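Local coordinates for Crh-like protein 5 (Neosartorya fumigata, PDB 6IBU) that couples chitinase and transglycosylase activities to cross-link chitin to 1,6-beta-glucan, or to other chitin, in the fungal cell wall and septa, at residues A54-A59 / G189-P194; F70-V75 / T141-W146. All blocks are in the same frame, centred on the assembly; numbering follows the deposited sequence.

Interaction 1 of 2, residues A54-A59 / G189-P194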
ATOM      1  N   ALA A  54      -6.997  18.341  -3.101  1.00 30.34           N
ATOM      2  CA  ALA A  54      -7.758  19.599  -3.319  1.00 34.69           C
ATOM      3  C   ALA A  54      -7.079  20.452  -4.391  1.00 36.53           C
ATOM      4  O   ALA A  54      -7.809  21.149  -5.108  1.00 42.46           O
ATOM      5  CB  ALA A  54      -7.919  20.380  -2.038  1.00 36.06           C
ATOM      6  N   LYS A  55      -5.752  20.419  -4.488  1.00 34.40           N
ATOM      7  CA  LYS A  55      -5.013  21.231  -5.476  1.00 36.25           C
ATOM      8  C   LYS A  55      -3.818  20.432  -5.982  1.00 34.62           C
ATOM      9  O   LYS A  55      -3.444  19.431  -5.349  1.00 31.76           O
ATOM     10  CB  LYS A  55      -4.575  22.559  -4.858  1.00 43.33           C
ATOM     11  CG  LYS A  55      -3.475  22.461  -3.807  1.00 46.97           C
ATOM     12  CD  LYS A  55      -3.640  23.496  -2.688  1.00 53.59           C
ATOM     13  CE  LYS A  55      -2.619  23.381  -1.571  1.00 57.39           C
ATOM     14  NZ  LYS A  55      -3.018  22.384  -0.543  1.00 59.07           N
ATOM     15  N   GLN A  56      -3.244  20.873  -7.094  1.00 32.34           N
ATOM     16  CA  GLN A  56      -2.112  20.185  -7.740  1.00 33.39           C
ATOM     17  C   GLN A  56      -0.997  20.065  -6.700  1.00 35.37           C
ATOM     18  O   GLN A  56      -0.819  21.007  -5.910  1.00 37.92           O
ATOM     19  CB  GLN A  56      -1.683  20.928  -9.001  1.00 33.23           C
ATOM     20  CG  GLN A  56      -0.547  20.238  -9.745  1.00 34.97           C
ATOM     21  CD  GLN A  56      -0.178  20.934 -11.036  1.00 36.60           C
ATOM     22  OE1 GLN A  56      -0.393  22.127 -11.212  1.00 40.32           O
ATOM     23  NE2 GLN A  56       0.414  20.195 -11.955  1.00 38.48           N
ATOM     24  N   GLY A  57      -0.298  18.930  -6.692  1.00 35.91           N
ATOM     25  CA  GLY A  57       0.784  18.636  -5.739  1.00 36.43           C
ATOM     26  C   GLY A  57       0.285  18.003  -4.448  1.00 37.16           C
ATOM     27  O   GLY A  57       1.153  17.532  -3.706  1.00 41.74           O
ATOM     28  N   ASP A  58      -1.033  17.961  -4.195  1.00 34.91           N
ATOM     29  CA  ASP A  58      -1.635  17.320  -2.990  1.00 35.78           C
ATOM     30  C   ASP A  58      -1.508  15.799  -3.098  1.00 34.30           C
ATOM     31  O   ASP A  58      -2.089  15.213  -4.025  1.00 36.75           O
ATOM     32  CB  ASP A  58      -3.115  17.654  -2.786  1.00 36.50           C
ATOM     33  CG  ASP A  58      -3.346  18.938  -2.013  1.00 36.71           C
ATOM     34  OD1 ASP A  58      -2.343  19.656  -1.768  1.00 35.51           O
ATOM     35  OD2 ASP A  58      -4.531  19.217  -1.665  1.00 39.11           O
ATOM     36  N   ALA A  59      -0.746  15.197  -2.191  1.00 29.71           N
ATOM     37  CA  ALA A  59      -0.484  13.748  -2.137  1.00 26.92           C
ATOM     38  C   ALA A  59      -0.389  13.350  -0.669  1.00 24.14           C
ATOM     39  O   ALA A  59       0.631  12.854  -0.196  1.00 23.21           O
ATOM     40  CB  ALA A  59       0.775  13.442  -2.902  1.00 25.85           C
ATOM     41  N   GLY A 189      -3.769  11.753 -12.524  1.00 21.69           N
ATOM     42  CA  GLY A 189      -4.137  12.597 -13.664  1.00 24.77           C
ATOM     43  C   GLY A 189      -3.620  14.024 -13.542  1.00 26.88           C
ATOM     44  O   GLY A 189      -4.194  14.893 -14.191  1.00 28.79           O
ATOM     45  N   ASP A 190      -2.601  14.272 -12.718  1.00 27.65           N
ATOM     46  CA  ASP A 190      -1.843  15.547 -12.678  1.00 29.10           C
ATOM     47  C   ASP A 190      -1.340  15.820 -14.090  1.00 29.68           C
ATOM     48  O   ASP A 190      -0.722  14.943 -14.683  1.00 29.85           O
ATOM     49  CB  ASP A 190      -0.687  15.413 -11.687  1.00 32.83           C
ATOM     50  CG  ASP A 190       0.060  16.695 -11.372  1.00 33.16           C
ATOM     51  OD1 ASP A 190       0.385  17.417 -12.335  1.00 30.84           O
ATOM     52  OD2 ASP A 190       0.370  16.912 -10.157  1.00 32.49           O
ATOM     53  N   PRO A 191      -1.602  17.006 -14.686  1.00 29.22           N
ATOM     54  CA  PRO A 191      -1.108  17.315 -16.030  1.00 30.25           C
ATOM     55  C   PRO A 191       0.416  17.164 -16.183  1.00 31.67           C
ATOM     56  O   PRO A 191       0.887  16.829 -17.247  1.00 30.88           O
ATOM     57  CB  PRO A 191      -1.503  18.780 -16.243  1.00 30.08           C
ATOM     58  CG  PRO A 191      -2.642  19.022 -15.285  1.00 30.28           C
ATOM     59  CD  PRO A 191      -2.399  18.096 -14.115  1.00 29.54           C
ATOM     60  N   SER A 192       1.156  17.358 -15.094  1.00 34.58           N
ATOM     61  CA  SER A 192       2.631  17.230 -15.069  1.00 36.54           C
ATOM     62  C   SER A 192       3.067  15.761 -15.104  1.00 35.92           C
ATOM     63  O   SER A 192       4.274  15.525 -15.190  1.00 43.20           O
ATOM     64  CB  SER A 192       3.205  17.950 -13.885  1.00 37.10           C
ATOM     65  OG  SER A 192       3.406  17.060 -12.802  1.00 42.56           O
ATOM     66  N   ASN A 193       2.157  14.796 -15.031  1.00 35.16           N
ATOM     67  CA  ASN A 193       2.548  13.363 -15.023  1.00 33.46           C
ATOM     68  C   ASN A 193       2.762  12.891 -16.456  1.00 34.31           C
ATOM     69  O   ASN A 193       2.227  13.479 -17.394  1.00 37.11           O
ATOM     70  CB  ASN A 193       1.507  12.496 -14.322  1.00 33.37           C
ATOM     71  CG  ASN A 193       1.472  12.683 -12.824  1.00 34.41           C
ATOM     72  OD1 ASN A 193       2.343  13.324 -12.242  1.00 34.07           O
ATOM     73  ND2 ASN A 193       0.457  12.120 -12.192  1.00 36.50           N
ATOM     74  N   PRO A 194       3.513  11.788 -16.664  1.00 33.65           N
ATOM     75  CA  PRO A 194       3.603  11.162 -17.977  1.00 36.68           C
ATOM     76  C   PRO A 194       2.204  10.813 -18.508  1.00 39.51           C
ATOM     77  O   PRO A 194       1.372  10.454 -17.714  1.00 39.64           O
ATOM     78  CB  PRO A 194       4.404   9.870 -17.741  1.00 35.80           C
ATOM     79  CG  PRO A 194       5.114  10.070 -16.413  1.00 33.78           C
ATOM     80  CD  PRO A 194       4.281  11.065 -15.639  1.00 34.37           C
TER
HETATM   81  O   HOH W   1      -1.154  16.735  -8.158  1.00 30.94           O
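Gln56 reaches across to Asp190 and joins two beta turns at the surface of the GH16 domain: a type II turn from Lys55 to Asp58, between strands 48-53 and 61-64, and a type I turn from Asp190 to Asn193, leading into helix 195-201. The two side chains cross at about a right angle, with the amide and carboxylate planes 52° apart. Both have CG anti to their own backbone N, and Gln56 is extended throughout (chi1 -178°), which brings its amide to the other turn. There NE2 of Gln56 donates to OD1 of Asp190 at 2.8 Å, approaching on the syn side but well out of the carboxylate plane. On the anti side the same OD1 accepts from the backbone N of Ser192 at 2.9 Å, an Asx turn that fixes the carboxylate against its own loop. The CG methylene of Gln56 also lies against the carboxylate, 3.5 Å from Asp190 OD2. Tyr207 touches both side chains, so a third loop flanks the pair. The turn 55-58 is braced independently: Asp58 OD1 forms a salt bridge with Lys55 NZ, while Asp58 OD2 accepts from the backbone N of Ala54. Asp190 lies about 7 Å, side chain to side chain, from the chitin-binding residues Trp186 and Thr197, so the contact probably lies beside the chitin-binding site. A water completes the join, donating to Asp190 OD2 over a short distance and accepting from Gly57 N at 2.8 Å.

Interaction 2 of 2, residues F70-V75 / T141-W146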
ATOM      1  N   PHE A  70       6.095 -10.796   6.862  1.00 16.02           N
ATOM      2  CA  PHE A  70       4.999 -11.757   6.588  1.00 16.04           C
ATOM      3  C   PHE A  70       3.856 -11.487   7.551  1.00 16.53           C
ATOM      4  O   PHE A  70       4.066 -10.867   8.592  1.00 16.63           O
ATOM      5  CB  PHE A  70       5.476 -13.209   6.648  1.00 15.81           C
ATOM      6  CG  PHE A  70       6.496 -13.507   5.583  1.00 16.17           C
ATOM      7  CD1 PHE A  70       6.101 -13.508   4.255  1.00 16.92           C
ATOM      8  CD2 PHE A  70       7.832 -13.740   5.878  1.00 16.79           C
ATOM      9  CE1 PHE A  70       7.004 -13.732   3.230  1.00 16.61           C
ATOM     10  CE2 PHE A  70       8.737 -13.978   4.851  1.00 17.71           C
ATOM     11  CZ  PHE A  70       8.322 -13.977   3.530  1.00 16.90           C
ATOM     12  N   GLY A  71       2.668 -11.936   7.176  1.00 16.74           N
ATOM     13  CA  GLY A  71       1.458 -11.818   7.999  1.00 18.32           C
ATOM     14  C   GLY A  71       0.320 -11.242   7.178  1.00 19.09           C
ATOM     15  O   GLY A  71      -0.017 -11.814   6.128  1.00 19.35           O
ATOM     16  N   LYS A  72      -0.250 -10.130   7.619  1.00 21.11           N
ATOM     17  CA  LYS A  72      -1.547  -9.643   7.095  1.00 21.79           C
ATOM     18  C   LYS A  72      -1.619  -8.122   7.213  1.00 21.37           C
ATOM     19  O   LYS A  72      -1.237  -7.580   8.260  1.00 21.24           O
ATOM     20  CB  LYS A  72      -2.664 -10.303   7.892  1.00 24.58           C
ATOM     21  CG  LYS A  72      -4.030 -10.229   7.239  1.00 29.47           C
ATOM     22  CD  LYS A  72      -5.141 -10.597   8.181  1.00 33.05           C
ATOM     23  CE  LYS A  72      -6.175 -11.500   7.548  1.00 36.71           C
ATOM     24  NZ  LYS A  72      -7.319 -11.701   8.462  1.00 39.28           N
ATOM     25  N   ALA A  73      -2.130  -7.460   6.179  1.00 20.84           N
ATOM     26  CA  ALA A  73      -2.514  -6.036   6.239  1.00 19.97           C
ATOM     27  C   ALA A  73      -3.975  -5.934   5.789  1.00 19.26           C
ATOM     28  O   ALA A  73      -4.306  -6.383   4.687  1.00 16.54           O
ATOM     29  CB  ALA A  73      -1.553  -5.210   5.418  1.00 19.91           C
ATOM     30  N   GLU A  74      -4.831  -5.411   6.655  1.00 20.58           N
ATOM     31  CA  GLU A  74      -6.276  -5.259   6.391  1.00 21.51           C
ATOM     32  C   GLU A  74      -6.630  -3.777   6.564  1.00 21.06           C
ATOM     33  O   GLU A  74      -6.358  -3.209   7.632  1.00 20.28           O
ATOM     34  CB  GLU A  74      -7.020  -6.197   7.331  1.00 26.52           C
ATOM     35  CG  GLU A  74      -8.513  -6.272   7.084  1.00 29.70           C
ATOM     36  CD  GLU A  74      -9.135  -7.503   7.721  1.00 33.93           C
ATOM     37  OE1 GLU A  74      -9.014  -8.594   7.110  1.00 36.65           O
ATOM     38  OE2 GLU A  74      -9.724  -7.378   8.842  1.00 38.47           O
ATOM     39  N   VAL A  75      -7.206  -3.158   5.539  1.00 18.37           N
ATOM     40  CA  VAL A  75      -7.508  -1.707   5.566  1.00 17.81           C
ATOM     41  C   VAL A  75      -8.982  -1.527   5.231  1.00 16.79           C
ATOM     42  O   VAL A  75      -9.433  -2.076   4.240  1.00 16.85           O
ATOM     43  CB  VAL A  75      -6.602  -0.925   4.610  1.00 17.37           C
ATOM     44  CG1 VAL A  75      -6.889   0.562   4.697  1.00 17.62           C
ATOM     45  CG2 VAL A  75      -5.136  -1.212   4.884  1.00 17.64           C
ATOM     46  N   THR A 141     -13.297  -3.716   2.966  1.00 16.14           N
ATOM     47  CA  THR A 141     -12.130  -4.216   3.703  1.00 15.83           C
ATOM     48  C   THR A 141     -11.154  -4.770   2.676  1.00 14.99           C
ATOM     49  O   THR A 141     -11.460  -5.780   2.064  1.00 14.39           O
ATOM     50  CB  THR A 141     -12.537  -5.255   4.740  1.00 16.03           C
ATOM     51  OG1 THR A 141     -13.510  -4.634   5.565  1.00 16.54           O
ATOM     52  CG2 THR A 141     -11.361  -5.709   5.563  1.00 16.99           C
ATOM     53  N   TYR A 142     -10.007  -4.129   2.532  1.00 14.93           N
ATOM     54  CA  TYR A 142      -8.947  -4.574   1.603  1.00 14.47           C
ATOM     55  C   TYR A 142      -7.903  -5.331   2.423  1.00 14.18           C
ATOM     56  O   TYR A 142      -7.277  -4.755   3.315  1.00 12.87           O
ATOM     57  CB  TYR A 142      -8.386  -3.376   0.867  1.00 14.59           C
ATOM     58  CG  TYR A 142      -9.389  -2.658   0.007  1.00 15.97           C
ATOM     59  CD1 TYR A 142      -9.566  -2.999  -1.326  1.00 17.02           C
ATOM     60  CD2 TYR A 142     -10.148  -1.616   0.525  1.00 16.26           C
ATOM     61  CE1 TYR A 142     -10.484  -2.327  -2.118  1.00 17.85           C
ATOM     62  CE2 TYR A 142     -11.042  -0.917  -0.263  1.00 16.33           C
ATOM     63  CZ  TYR A 142     -11.211  -1.264  -1.588  1.00 17.67           C
ATOM     64  OH  TYR A 142     -12.114  -0.583  -2.358  1.00 16.99           O
ATOM     65  N   THR A 143      -7.745  -6.609   2.125  1.00 13.73           N
ATOM     66  CA  THR A 143      -6.906  -7.526   2.923  1.00 14.66           C
ATOM     67  C   THR A 143      -5.808  -8.119   2.040  1.00 13.90           C
ATOM     68  O   THR A 143      -6.118  -8.632   0.976  1.00 12.79           O
ATOM     69  CB  THR A 143      -7.760  -8.639   3.528  1.00 15.36           C
ATOM     70  OG1 THR A 143      -8.863  -8.010   4.179  1.00 16.57           O
ATOM     71  CG2 THR A 143      -6.971  -9.515   4.477  1.00 15.75           C
ATOM     72  N   ILE A 144      -4.573  -8.061   2.513  1.00 13.95           N
ATOM     73  CA  ILE A 144      -3.404  -8.722   1.875  1.00 14.08           C
ATOM     74  C   ILE A 144      -2.869  -9.749   2.857  1.00 14.36           C
ATOM     75  O   ILE A 144      -2.452  -9.334   3.896  1.00 14.53           O
ATOM     76  CB  ILE A 144      -2.331  -7.696   1.499  1.00 13.90           C
ATOM     77  CG1 ILE A 144      -2.841  -6.703   0.457  1.00 13.99           C
ATOM     78  CG2 ILE A 144      -1.070  -8.413   1.032  1.00 13.84           C
ATOM     79  CD1 ILE A 144      -1.921  -5.541   0.206  1.00 14.44           C
ATOM     80  N   ASP A 145      -2.966 -11.027   2.530  1.00 16.41           N
ATOM     81  CA  ASP A 145      -2.347 -12.139   3.288  1.00 17.95           C
ATOM     82  C   ASP A 145      -1.004 -12.436   2.632  1.00 16.41           C
ATOM     83  O   ASP A 145      -0.951 -12.638   1.434  1.00 15.82           O
ATOM     84  CB  ASP A 145      -3.266 -13.353   3.369  1.00 20.86           C
ATOM     85  CG  ASP A 145      -4.302 -13.193   4.485  1.00 26.76           C
ATOM     86  OD1 ASP A 145      -3.946 -13.430   5.697  1.00 29.27           O
ATOM     87  OD2 ASP A 145      -5.458 -12.785   4.156  1.00 32.65           O
ATOM     88  N   TRP A 146       0.057 -12.425   3.408  1.00 14.97           N
ATOM     89  CA  TRP A 146       1.418 -12.455   2.848  1.00 16.02           C
ATOM     90  C   TRP A 146       2.231 -13.524   3.567  1.00 17.38           C
ATOM     91  O   TRP A 146       2.549 -13.357   4.743  1.00 19.12           O
ATOM     92  CB  TRP A 146       1.991 -11.058   2.959  1.00 15.77           C
ATOM     93  CG  TRP A 146       3.433 -10.930   2.654  1.00 15.52           C
ATOM     94  CD1 TRP A 146       4.138 -11.550   1.665  1.00 15.63           C
ATOM     95  CD2 TRP A 146       4.322 -10.016   3.301  1.00 15.12           C
ATOM     96  NE1 TRP A 146       5.428 -11.098   1.683  1.00 15.58           N
ATOM     97  CE2 TRP A 146       5.568 -10.158   2.668  1.00 15.57           C
ATOM     98  CE3 TRP A 146       4.180  -9.116   4.358  1.00 15.59           C
ATOM     99  CZ2 TRP A 146       6.679  -9.442   3.082  1.00 15.46           C
ATOM    100  CZ3 TRP A 146       5.270  -8.390   4.756  1.00 15.59           C
ATOM    101  CH2 TRP A 146       6.501  -8.560   4.123  1.00 15.64           C
TER
HETATM  102  O   HOH W   2      -1.545 -14.282   6.542  1.00 20.78           O
HETATM  103  O   HOH W   3      -4.678  -4.481   2.339  1.00 15.42           O
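Strands 71-78 and 140-146 run antiparallel as neighbours in one sheet of the GH16 beta-sandwich; residues 71-75 pair with 142-146, the short segment axes 172° apart. Gly71 with Trp146, Ala73 with Ile144 and Val75 with Tyr142 are the hydrogen-bonded pairs, each closed by two backbone bonds; Gly71 N meets Trp146 O at 2.8 Å in the carbonyl plane. Between them, Lys72 with Asp145 and Glu74 with Thr143 are non-hydrogen-bonded pairs, where CA-H...O contacts such as Lys72 CA to Ile144 O (3.3 Å) fill in.

The face carrying Lys72, Glu74, Thr143 and Asp145 is polar. Glu74 lies alongside Thr143 and points the same way, with its OE1 3.0 Å from Thr143 OG1 in a hydrogen bond, while its CG rests on the Thr141 methyl CG2 at 3.3 Å. Lys72 and Asp145 are likewise side by side, but the lysine meets the carboxylate through its methylenes: CE is 3.5 Å from Asp145 OD1, whereas NZ stays at 4.7 Å from that oxygen. A water links OD1 of Asp145 to the carbonyl of Gly71.

At the strand end the Phe70 ring lies obliquely to the Trp146 indole, the planes 46° apart, and places CD1 over one indole face. Trp146 has CG anti to its backbone N (chi1 170°), which turns the same indole face to the backbone, with Phe70 N 3.3 Å from Trp146 CZ3; Trp146 NE1 is hydrogen-bonded to Pro175 O. On the same face of the sheet as Trp146, and opposite Lys72 and Glu74, Ala73, Val75, Tyr142 and Ile144 pack on strands 85-93 and 98-105 of the facing sheet, the hydrophobic interior of the concanavalin-like beta-sandwich characteristic of family 16 glycoside hydrolases.

Both contacts lie within the GH16 domain, on opposite sides of the chain's centre, with centres 29 Å apart and nearest atoms about 15 Å apart. Interaction 2 is partly buried and belongs to the framework: strand backbones carry it, one face is apolar against the facing sheet, and the charged side chains keep to the other. Interaction 1 is a surface contact between loops, resting on one side-chain hydrogen bond and a bridging water, and it buries 124 Å² against 614 Å². Both have neighbours in the active-site region: Trp186 and Thr197 for interaction 1, and for interaction 2 the presumed nucleophile Glu98 and the chitin-binding Glu102.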